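Glycerol dehydratase (Clostridium butyricum, PDB 1R9D) probably catalyses the B12-independent dehydration of glycerol, as a lyase of the glycyl radical enzyme family related to pyruvate formate lyase. Local coordinates at residues Ala236-Lys239 against Ala240-Asn243; Cys621-Val624 against Asn625-Thr628; Asn685-Lys689 against Leu690-Ile694. One frame throughout, in Å; residues are numbered along the deposited sequence.

Contact 1 of 3, residues Ala236-Lys239 against Ala240-Asn243; sequences AKRK and AELN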
ATOM      1  N   ALA A 236      38.594   3.893 -41.985  1.00 41.21           N
ATOM      2  CA  ALA A 236      38.130   5.272 -41.975  1.00 40.66           C
ATOM      3  C   ALA A 236      36.609   5.412 -42.033  1.00 40.44           C
ATOM      4  O   ALA A 236      36.034   6.253 -41.346  1.00 40.77           O
ATOM      5  CB  ALA A 236      38.763   6.035 -43.128  1.00 40.39           C
ATOM      6  N   LYS A 237      35.958   4.597 -42.855  1.00 39.97           N
ATOM      7  CA  LYS A 237      34.509   4.676 -42.983  1.00 39.75           C
ATOM      8  C   LYS A 237      33.795   4.327 -41.678  1.00 38.84           C
ATOM      9  O   LYS A 237      32.944   5.083 -41.207  1.00 39.09           O
ATOM     10  CB  LYS A 237      34.022   3.753 -44.105  1.00 40.65           C
ATOM     11  CG  LYS A 237      32.528   3.870 -44.376  1.00 41.83           C
ATOM     12  CD  LYS A 237      32.092   2.997 -45.539  1.00 42.73           C
ATOM     13  CE  LYS A 237      30.601   3.155 -45.800  1.00 44.34           C
ATOM     14  NZ  LYS A 237      30.155   2.377 -46.990  1.00 46.33           N
ATOM     15  N   ARG A 238      34.144   3.183 -41.098  1.00 38.12           N
ATOM     16  CA  ARG A 238      33.531   2.741 -39.853  1.00 37.05           C
ATOM     17  C   ARG A 238      33.890   3.678 -38.702  1.00 37.15           C
ATOM     18  O   ARG A 238      33.069   3.938 -37.820  1.00 36.00           O
ATOM     19  CB  ARG A 238      33.968   1.305 -39.534  1.00 36.65           C
ATOM     20  CG  ARG A 238      33.322   0.701 -38.291  1.00 36.88           C
ATOM     21  CD  ARG A 238      31.800   0.833 -38.330  1.00 36.55           C
ATOM     22  NE  ARG A 238      31.162   0.262 -37.145  1.00 36.31           N
ATOM     23  CZ  ARG A 238      29.896   0.482 -36.805  1.00 35.94           C
ATOM     24  NH1 ARG A 238      29.132   1.262 -37.556  1.00 35.88           N
ATOM     25  NH2 ARG A 238      29.393  -0.080 -35.715  1.00 36.05           N
ATOM     26  N   LYS A 239      35.118   4.188 -38.712  1.00 36.45           N
ATOM     27  CA  LYS A 239      35.556   5.101 -37.667  1.00 36.64           C
ATOM     28  C   LYS A 239      34.656   6.335 -37.672  1.00 35.79           C
ATOM     29  O   LYS A 239      34.260   6.830 -36.616  1.00 36.43           O
ATOM     30  CB  LYS A 239      37.018   5.507 -37.898  1.00 37.68           C
ATOM     31  CG  LYS A 239      37.631   6.288 -36.755  1.00 39.00           C
ATOM     32  CD  LYS A 239      39.113   6.551 -37.006  1.00 40.72           C
ATOM     33  CE  LYS A 239      39.755   7.223 -35.807  1.00 42.06           C
ATOM     34  NZ  LYS A 239      41.200   7.489 -36.032  1.00 43.99           N
ATOM     35  N   ALA A 240      34.322   6.817 -38.867  1.00 35.24           N
ATOM     36  CA  ALA A 240      33.460   7.984 -39.003  1.00 35.30           C
ATOM     37  C   ALA A 240      32.048   7.659 -38.516  1.00 35.45           C
ATOM     38  O   ALA A 240      31.371   8.509 -37.935  1.00 35.53           O
ATOM     39  CB  ALA A 240      33.419   8.440 -40.455  1.00 35.74           C
ATOM     40  N   GLU A 241      31.612   6.428 -38.760  1.00 35.53           N
ATOM     41  CA  GLU A 241      30.284   5.984 -38.334  1.00 35.99           C
ATOM     42  C   GLU A 241      30.195   5.991 -36.810  1.00 36.10           C
ATOM     43  O   GLU A 241      29.250   6.529 -36.237  1.00 36.14           O
ATOM     44  CB  GLU A 241      30.000   4.571 -38.859  1.00 35.26           C
ATOM     45  CG  GLU A 241      29.564   4.516 -40.320  1.00 35.38           C
ATOM     46  CD  GLU A 241      29.532   3.102 -40.884  1.00 35.32           C
ATOM     47  OE1 GLU A 241      29.422   2.134 -40.100  1.00 34.49           O
ATOM     48  OE2 GLU A 241      29.604   2.960 -42.124  1.00 36.35           O
ATOM     49  N   LEU A 242      31.186   5.389 -36.160  1.00 36.11           N
ATOM     50  CA  LEU A 242      31.218   5.323 -34.703  1.00 36.50           C
ATOM     51  C   LEU A 242      31.284   6.704 -34.063  1.00 37.28           C
ATOM     52  O   LEU A 242      30.726   6.921 -32.987  1.00 36.76           O
ATOM     53  CB  LEU A 242      32.401   4.471 -34.248  1.00 36.79           C
ATOM     54  CG  LEU A 242      32.227   2.983 -34.551  1.00 37.09           C
ATOM     55  CD1 LEU A 242      33.560   2.265 -34.465  1.00 37.09           C
ATOM     56  CD2 LEU A 242      31.223   2.393 -33.575  1.00 37.76           C
ATOM     57  N   ASN A 243      31.967   7.640 -34.719  1.00 37.48           N
ATOM     58  CA  ASN A 243      32.061   8.996 -34.192  1.00 37.72           C
ATOM     59  C   ASN A 243      30.727   9.711 -34.338  1.00 37.36           C
ATOM     60  O   ASN A 243      30.381  10.570 -33.527  1.00 36.98           O
ATOM     61  CB  ASN A 243      33.150   9.797 -34.911  1.00 38.46           C
ATOM     62  CG  ASN A 243      34.522   9.570 -34.315  1.00 39.54           C
ATOM     63  OD1 ASN A 243      34.692   9.605 -33.095  1.00 40.12           O
ATOM     64  ND2 ASN A 243      35.513   9.345 -35.170  1.00 39.81           N
TER

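Contact 2 of 3, residues Cys621-Val624 against Asn625-Thr628; sequences CREV and NKYT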
ATOM      1  N   CYS A 621     -18.298 -13.706 -24.004  1.00 22.55           N
ATOM      2  CA  CYS A 621     -18.138 -12.257 -24.059  1.00 23.96           C
ATOM      3  C   CYS A 621     -19.042 -11.492 -23.088  1.00 22.94           C
ATOM      4  O   CYS A 621     -18.599 -10.533 -22.453  1.00 22.47           O
ATOM      5  CB  CYS A 621     -18.352 -11.762 -25.495  1.00 23.99           C
ATOM      6  SG  CYS A 621     -17.067 -12.315 -26.688  1.00 31.72           S
ATOM      7  N   ARG A 622     -20.297 -11.916 -22.961  1.00 23.29           N
ATOM      8  CA  ARG A 622     -21.227 -11.242 -22.055  1.00 23.52           C
ATOM      9  C   ARG A 622     -20.819 -11.402 -20.594  1.00 23.82           C
ATOM     10  O   ARG A 622     -21.064 -10.511 -19.779  1.00 23.30           O
ATOM     11  CB  ARG A 622     -22.653 -11.767 -22.243  1.00 24.45           C
ATOM     12  CG  ARG A 622     -23.243 -11.506 -23.619  1.00 26.79           C
ATOM     13  CD  ARG A 622     -24.641 -12.097 -23.715  1.00 29.27           C
ATOM     14  NE  ARG A 622     -25.177 -12.060 -25.073  1.00 32.33           N
ATOM     15  CZ  ARG A 622     -25.578 -13.137 -25.740  1.00 33.35           C
ATOM     16  NH1 ARG A 622     -25.504 -14.339 -25.176  1.00 32.74           N
ATOM     17  NH2 ARG A 622     -26.058 -13.016 -26.971  1.00 34.61           N
ATOM     18  N   GLU A 623     -20.209 -12.532 -20.257  1.00 23.97           N
ATOM     19  CA  GLU A 623     -19.764 -12.744 -18.888  1.00 24.08           C
ATOM     20  C   GLU A 623     -18.585 -11.818 -18.585  1.00 23.37           C
ATOM     21  O   GLU A 623     -18.565 -11.153 -17.554  1.00 23.59           O
ATOM     22  CB  GLU A 623     -19.338 -14.200 -18.658  1.00 26.20           C
ATOM     23  CG  GLU A 623     -20.470 -15.226 -18.653  1.00 27.84           C
ATOM     24  CD  GLU A 623     -21.589 -14.885 -17.686  1.00 29.19           C
ATOM     25  OE1 GLU A 623     -21.298 -14.479 -16.538  1.00 28.57           O
ATOM     26  OE2 GLU A 623     -22.771 -15.038 -18.070  1.00 31.18           O
ATOM     27  N   VAL A 624     -17.609 -11.778 -19.489  1.00 22.16           N
ATOM     28  CA  VAL A 624     -16.429 -10.936 -19.298  1.00 21.82           C
ATOM     29  C   VAL A 624     -16.803  -9.466 -19.073  1.00 22.73           C
ATOM     30  O   VAL A 624     -16.230  -8.799 -18.206  1.00 22.01           O
ATOM     31  CB  VAL A 624     -15.466 -11.041 -20.506  1.00 22.57           C
ATOM     32  CG1 VAL A 624     -14.312 -10.053 -20.350  1.00 21.50           C
ATOM     33  CG2 VAL A 624     -14.915 -12.461 -20.609  1.00 20.94           C
ATOM     34  N   ASN A 625     -17.768  -8.967 -19.845  1.00 22.85           N
ATOM     35  CA  ASN A 625     -18.210  -7.574 -19.730  1.00 23.77           C
ATOM     36  C   ASN A 625     -18.736  -7.171 -18.352  1.00 22.73           C
ATOM     37  O   ASN A 625     -18.815  -5.984 -18.040  1.00 22.78           O
ATOM     38  CB  ASN A 625     -19.300  -7.265 -20.766  1.00 24.28           C
ATOM     39  CG  ASN A 625     -18.737  -6.931 -22.131  1.00 25.19           C
ATOM     40  OD1 ASN A 625     -17.523  -6.814 -22.311  1.00 26.16           O
ATOM     41  ND2 ASN A 625     -19.626  -6.767 -23.105  1.00 27.48           N
ATOM     42  N   LYS A 626     -19.098  -8.146 -17.528  1.00 22.43           N
ATOM     43  CA  LYS A 626     -19.637  -7.855 -16.202  1.00 22.37           C
ATOM     44  C   LYS A 626     -18.633  -7.321 -15.190  1.00 22.93           C
ATOM     45  O   LYS A 626     -19.025  -6.705 -14.192  1.00 21.71           O
ATOM     46  CB  LYS A 626     -20.256  -9.114 -15.594  1.00 24.37           C
ATOM     47  CG  LYS A 626     -21.491  -9.641 -16.286  1.00 25.15           C
ATOM     48  CD  LYS A 626     -21.838 -11.008 -15.723  1.00 27.23           C
ATOM     49  CE  LYS A 626     -23.122 -11.565 -16.321  1.00 27.85           C
ATOM     50  NZ  LYS A 626     -23.448 -12.889 -15.710  1.00 28.91           N
ATOM     51  N   TYR A 627     -17.348  -7.544 -15.450  1.00 22.09           N
ATOM     52  CA  TYR A 627     -16.301  -7.166 -14.501  1.00 22.52           C
ATOM     53  C   TYR A 627     -15.536  -5.861 -14.685  1.00 21.89           C
ATOM     54  O   TYR A 627     -15.428  -5.340 -15.790  1.00 21.45           O
ATOM     55  CB  TYR A 627     -15.311  -8.331 -14.406  1.00 23.75           C
ATOM     56  CG  TYR A 627     -16.007  -9.615 -14.044  1.00 24.36           C
ATOM     57  CD1 TYR A 627     -16.612 -10.409 -15.025  1.00 25.17           C
ATOM     58  CD2 TYR A 627     -16.174  -9.977 -12.710  1.00 26.33           C
ATOM     59  CE1 TYR A 627     -17.379 -11.525 -14.680  1.00 25.41           C
ATOM     60  CE2 TYR A 627     -16.938 -11.090 -12.352  1.00 26.64           C
ATOM     61  CZ  TYR A 627     -17.542 -11.853 -13.341  1.00 26.55           C
ATOM     62  OH  TYR A 627     -18.350 -12.907 -12.979  1.00 26.45           O
ATOM     63  N   THR A 628     -15.015  -5.342 -13.572  1.00 22.16           N
ATOM     64  CA  THR A 628     -14.220  -4.118 -13.571  1.00 23.37           C
ATOM     65  C   THR A 628     -12.912  -4.403 -12.823  1.00 23.44           C
ATOM     66  O   THR A 628     -12.836  -5.342 -12.026  1.00 22.99           O
ATOM     67  CB  THR A 628     -14.961  -2.954 -12.871  1.00 25.56           C
ATOM     68  OG1 THR A 628     -15.217  -3.303 -11.508  1.00 27.72           O
ATOM     69  CG2 THR A 628     -16.284  -2.663 -13.569  1.00 23.97           C
TER
HETATM   70  O   HOH W   1     -19.076 -14.528 -14.951  1.00 26.38           O

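Contact 3 of 3, residues Asn685-Lys689 against Leu690-Ile694; sequences NSVSK and LDHFI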
ATOM      1  N   ASN A 685     -17.079 -15.336 -45.013  1.00 24.66           N
ATOM      2  CA  ASN A 685     -18.480 -15.028 -44.750  1.00 25.20           C
ATOM      3  C   ASN A 685     -18.911 -15.602 -43.401  1.00 24.56           C
ATOM      4  O   ASN A 685     -19.625 -14.944 -42.639  1.00 25.35           O
ATOM      5  CB  ASN A 685     -19.377 -15.576 -45.871  1.00 25.46           C
ATOM      6  CG  ASN A 685     -19.210 -14.813 -47.181  1.00 27.26           C
ATOM      7  OD1 ASN A 685     -18.642 -13.723 -47.210  1.00 27.62           O
ATOM      8  ND2 ASN A 685     -19.725 -15.380 -48.267  1.00 26.93           N
ATOM      9  N   SER A 686     -18.479 -16.825 -43.103  1.00 23.53           N
ATOM     10  CA  SER A 686     -18.819 -17.458 -41.831  1.00 22.97           C
ATOM     11  C   SER A 686     -18.242 -16.703 -40.644  1.00 22.34           C
ATOM     12  O   SER A 686     -18.940 -16.428 -39.673  1.00 22.15           O
ATOM     13  CB  SER A 686     -18.294 -18.894 -41.773  1.00 23.51           C
ATOM     14  OG  SER A 686     -19.099 -19.775 -42.534  1.00 24.93           O
ATOM     15  N   VAL A 687     -16.954 -16.391 -40.711  1.00 21.98           N
ATOM     16  CA  VAL A 687     -16.308 -15.691 -39.611  1.00 22.45           C
ATOM     17  C   VAL A 687     -16.901 -14.304 -39.379  1.00 23.42           C
ATOM     18  O   VAL A 687     -16.986 -13.836 -38.236  1.00 23.15           O
ATOM     19  CB  VAL A 687     -14.786 -15.579 -39.856  1.00 23.03           C
ATOM     20  CG1 VAL A 687     -14.116 -14.815 -38.719  1.00 23.69           C
ATOM     21  CG2 VAL A 687     -14.192 -16.975 -39.967  1.00 23.04           C
ATOM     22  N   SER A 688     -17.332 -13.653 -40.455  1.00 23.05           N
ATOM     23  CA  SER A 688     -17.896 -12.314 -40.335  1.00 23.80           C
ATOM     24  C   SER A 688     -19.221 -12.284 -39.568  1.00 24.96           C
ATOM     25  O   SER A 688     -19.660 -11.222 -39.136  1.00 25.22           O
ATOM     26  CB  SER A 688     -18.082 -11.682 -41.722  1.00 25.23           C
ATOM     27  OG  SER A 688     -19.152 -12.285 -42.432  1.00 27.81           O
ATOM     28  N   LYS A 689     -19.845 -13.442 -39.376  1.00 24.36           N
ATOM     29  CA  LYS A 689     -21.121 -13.493 -38.662  1.00 24.72           C
ATOM     30  C   LYS A 689     -20.983 -13.366 -37.145  1.00 24.69           C
ATOM     31  O   LYS A 689     -21.962 -13.093 -36.447  1.00 25.22           O
ATOM     32  CB  LYS A 689     -21.866 -14.781 -39.011  1.00 24.39           C
ATOM     33  CG  LYS A 689     -22.274 -14.869 -40.479  1.00 24.90           C
ATOM     34  CD  LYS A 689     -22.726 -16.273 -40.832  1.00 25.32           C
ATOM     35  CE  LYS A 689     -23.027 -16.397 -42.319  1.00 26.53           C
ATOM     36  NZ  LYS A 689     -23.320 -17.812 -42.697  1.00 26.39           N
ATOM     37  N   LEU A 690     -19.775 -13.574 -36.630  1.00 24.03           N
ATOM     38  CA  LEU A 690     -19.536 -13.449 -35.196  1.00 23.00           C
ATOM     39  C   LEU A 690     -19.635 -11.968 -34.819  1.00 22.56           C
ATOM     40  O   LEU A 690     -19.567 -11.098 -35.687  1.00 23.31           O
ATOM     41  CB  LEU A 690     -18.136 -13.958 -34.850  1.00 23.93           C
ATOM     42  CG  LEU A 690     -17.756 -15.358 -35.334  1.00 23.47           C
ATOM     43  CD1 LEU A 690     -16.267 -15.600 -35.050  1.00 24.18           C
ATOM     44  CD2 LEU A 690     -18.626 -16.401 -34.644  1.00 24.99           C
ATOM     45  N   ASP A 691     -19.800 -11.685 -33.530  1.00 22.45           N
ATOM     46  CA  ASP A 691     -19.879 -10.298 -33.059  1.00 23.50           C
ATOM     47  C   ASP A 691     -18.459  -9.792 -32.783  1.00 23.75           C
ATOM     48  O   ASP A 691     -17.918  -9.993 -31.692  1.00 23.92           O
ATOM     49  CB  ASP A 691     -20.712 -10.211 -31.775  1.00 24.20           C
ATOM     50  CG  ASP A 691     -20.944  -8.776 -31.322  1.00 26.27           C
ATOM     51  OD1 ASP A 691     -20.190  -7.879 -31.754  1.00 25.55           O
ATOM     52  OD2 ASP A 691     -21.877  -8.544 -30.520  1.00 26.03           O
ATOM     53  N   HIS A 692     -17.856  -9.145 -33.775  1.00 23.20           N
ATOM     54  CA  HIS A 692     -16.497  -8.620 -33.640  1.00 24.12           C
ATOM     55  C   HIS A 692     -16.446  -7.272 -32.915  1.00 25.09           C
ATOM     56  O   HIS A 692     -15.362  -6.761 -32.623  1.00 26.75           O
ATOM     57  CB  HIS A 692     -15.863  -8.479 -35.024  1.00 24.63           C
ATOM     58  CG  HIS A 692     -15.628  -9.786 -35.717  1.00 26.47           C
ATOM     59  ND1 HIS A 692     -14.479 -10.526 -35.542  1.00 27.46           N
ATOM     60  CD2 HIS A 692     -16.396 -10.483 -36.590  1.00 26.91           C
ATOM     61  CE1 HIS A 692     -14.545 -11.621 -36.279  1.00 27.48           C
ATOM     62  NE2 HIS A 692     -15.698 -11.620 -36.926  1.00 27.94           N
ATOM     63  N   PHE A 693     -17.610  -6.693 -32.633  1.00 23.81           N
ATOM     64  CA  PHE A 693     -17.665  -5.411 -31.936  1.00 23.80           C
ATOM     65  C   PHE A 693     -17.528  -5.583 -30.424  1.00 23.57           C
ATOM     66  O   PHE A 693     -16.855  -4.795 -29.762  1.00 24.49           O
ATOM     67  CB  PHE A 693     -18.992  -4.683 -32.228  1.00 23.95           C
ATOM     68  CG  PHE A 693     -19.124  -4.178 -33.640  1.00 25.83           C
ATOM     69  CD1 PHE A 693     -19.509  -5.030 -34.670  1.00 27.32           C
ATOM     70  CD2 PHE A 693     -18.877  -2.838 -33.938  1.00 27.69           C
ATOM     71  CE1 PHE A 693     -19.651  -4.558 -35.977  1.00 27.74           C
ATOM     72  CE2 PHE A 693     -19.015  -2.353 -35.239  1.00 27.68           C
ATOM     73  CZ  PHE A 693     -19.404  -3.215 -36.262  1.00 28.83           C
ATOM     74  N   ILE A 694     -18.176  -6.608 -29.878  1.00 23.72           N
ATOM     75  CA  ILE A 694     -18.136  -6.845 -28.435  1.00 23.90           C
ATOM     76  C   ILE A 694     -16.765  -7.350 -27.986  1.00 24.28           C
ATOM     77  O   ILE A 694     -16.323  -7.053 -26.876  1.00 23.71           O
ATOM     78  CB  ILE A 694     -19.235  -7.850 -28.005  1.00 24.39           C
ATOM     79  CG1 ILE A 694     -19.402  -7.811 -26.484  1.00 25.09           C
ATOM     80  CG2 ILE A 694     -18.882  -9.258 -28.465  1.00 23.00           C
ATOM     81  CD1 ILE A 694     -20.602  -8.592 -25.970  1.00 28.26           C
TER

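Contact 1 of 3, residues Ala236-Lys239 against Ala240-Asn243
Arg-238 NH1 donates to Glu-241 OE1 at 2.7 Å, a salt bridge between residues three apart on the first two turns of helix 236-252. The carboxylate accepts through its anti lone pair and lies near the guanidinium plane at its edge, although the two flat groups are turned 74° against each other. Arg-238 leaves the backbone heading away from the following turn, and the bend at chi2 (52°) brings the guanidinium back to the acid. Both ends have second partners: the same NH1 reaches Glu-70 O, and Glu-241 OE2 forms a salt bridge with Arg-12, so the pair ties the first turns of the helix to two segments far away in sequence. The extended Lys-237 slants past Glu-241, Lys-237 NZ lying 4.9 Å from Glu-241 OE2, too far for a direct ion pair, though some attraction is likely.

Beneath these charges run the helical i to i+4 bonds, the straightest from Leu-242 N to Arg-238 O at 2.9 Å. Leu-242, the buried residue here, suits the side facing helix 197-230, where it packs on Ile-229 and Ala-230. Asn-243 OD1 accepts from Lys-227 NZ. Finally, Leu-242 CD2 lies over one guanidinium face, offset toward the rim, 3.7 Å from Arg-238 NH2.

Contact 2 of 3, residues Cys621-Val624 against Asn625-Thr628
Glu-623 and Lys-626 carry the ionic part of this contact, their side chains lying alongside and pointing the same way. Lys-626 NZ donates to Glu-623 OE1 at 2.8 Å, approaching on the syn side but 27° out of the carboxylate plane. The lysine is straight beyond CG, while the glutamate bends at chi2 (-53°), which turns its carboxylate back toward the amine. A lysine suits this exposed position because its methylenes can cover the helix end, Lys-626 CG lying 3.5 Å from Glu-623 O, before the charge reaches the acid. Glu-496 offers NZ a second, long and weak ion pair.

A water extends the polar network. It donates to Glu-623 OE1 and accepts from Tyr-627 OH, both at 2.7 Å, so the buried carboxylate oxygen receives both the lysine and the water, and the phenol has a polar partner at the ring edge. Asn-625 OD1 accepts from Arg-418 NH2.

The backbone bonds show helix 607-624 running out. Asn-625 N still reaches back four residues to Cys-621 O, whereas Lys-626 N bonds to Glu-623 O, three residues back. The bond from Tyr-627 N to Val-624 O, 3.2 Å, closes a type I beta turn, and both shorter-span donors sit above the carbonyl planes of their acceptors.

A weakly polar contact accompanies the turn: the Tyr-627 ring edge faces the carbonyl oxygens of Glu-623 and Val-624, with Tyr-627 CE1 3.1 Å from Glu-623 O.

In the packing, Tyr-627 also lies on Lys-500 and Cys-503 of helix 484-516 and on Ile-194 of the second subunit. Val-624, apolar and buried, rests on Phe-635 and Pro-637.

Contact 3 of 3, residues Asn685-Lys689 against Leu690-Ile694
Val-687 O is gripped by two donors: His-692 NE2 at 2.9 Å and Leu-690 N at 3.2 Å. They reach it from opposite faces of the carbonyl plane, each well out of that plane. The imidazole points its N-H outward at the ring edge, with the oxygen only 13° from the ring plane, and the bond is fairly straight at 160°. With CG anti to its carbonyl carbon (chi1 -66°), His-692 directs NE2 back at the helix end, while ND1 is hydrogen-bonded to Thr-699 OG1. A histidine suits the place because its two ring nitrogens can serve partners on two sides.

The Leu-690 bond closes a type I beta turn from Val-687, through which the chain leaves helix 680-687. Ser-688 adds a side-chain bond, Ser-688 OG to Asn-685 O at 2.7 Å, helping to satisfy a carbonyl in the last turn. Farther on, Asp-691 OD1 accepts from Phe-693 N and from Ile-694 N, both at 3.0 Å, an Asx turn within an Asx motif that gathers the next bend of the loop.

Apolar packing is thin across the turn. Val-687 CG1 lies 4.0 Å from His-692 CE1 and 4.3 Å from Leu-690 CD1, and Val-669 touches both Val-687 and Leu-690.

Lys-689 NZ forms salt bridges with Asp-605, Asp-607 and Asp-610, an acidic cluster at the start of helix 607-624 that suits a lysine here. Along that helix Asp-691 and Ile-694 pack on Leu-618, while Val-687, Ser-688 and His-692 rest against Tyr-726 of helix 712-728.

In the fold
Contact 1 lies at the surface, on the opposite side of the chain's centre from the other two and about 47 Å from contact 2 between nearest atoms. Contacts 2 and 3 are partly buried and adjoin, with Asn-625 and Cys-621 packing on Ile-694; Arg-418 also bonds to both Asn-625 OD1 and Ile-694 O. Both involve helix 607-624, which ends in contact 2 and flanks contact 3, although contact 3 belongs to the glycine radical region of the sequence and contact 2 to the pyruvate formate lyase-like part. Contact 1 is a helix beginning, held by regular backbone bonds and a surface salt bridge. The others are helix exits: contact 2 has a direct ion pair with a water joining its acid to a tyrosine, contact 3 a histidine N-H bonded to a carbonyl.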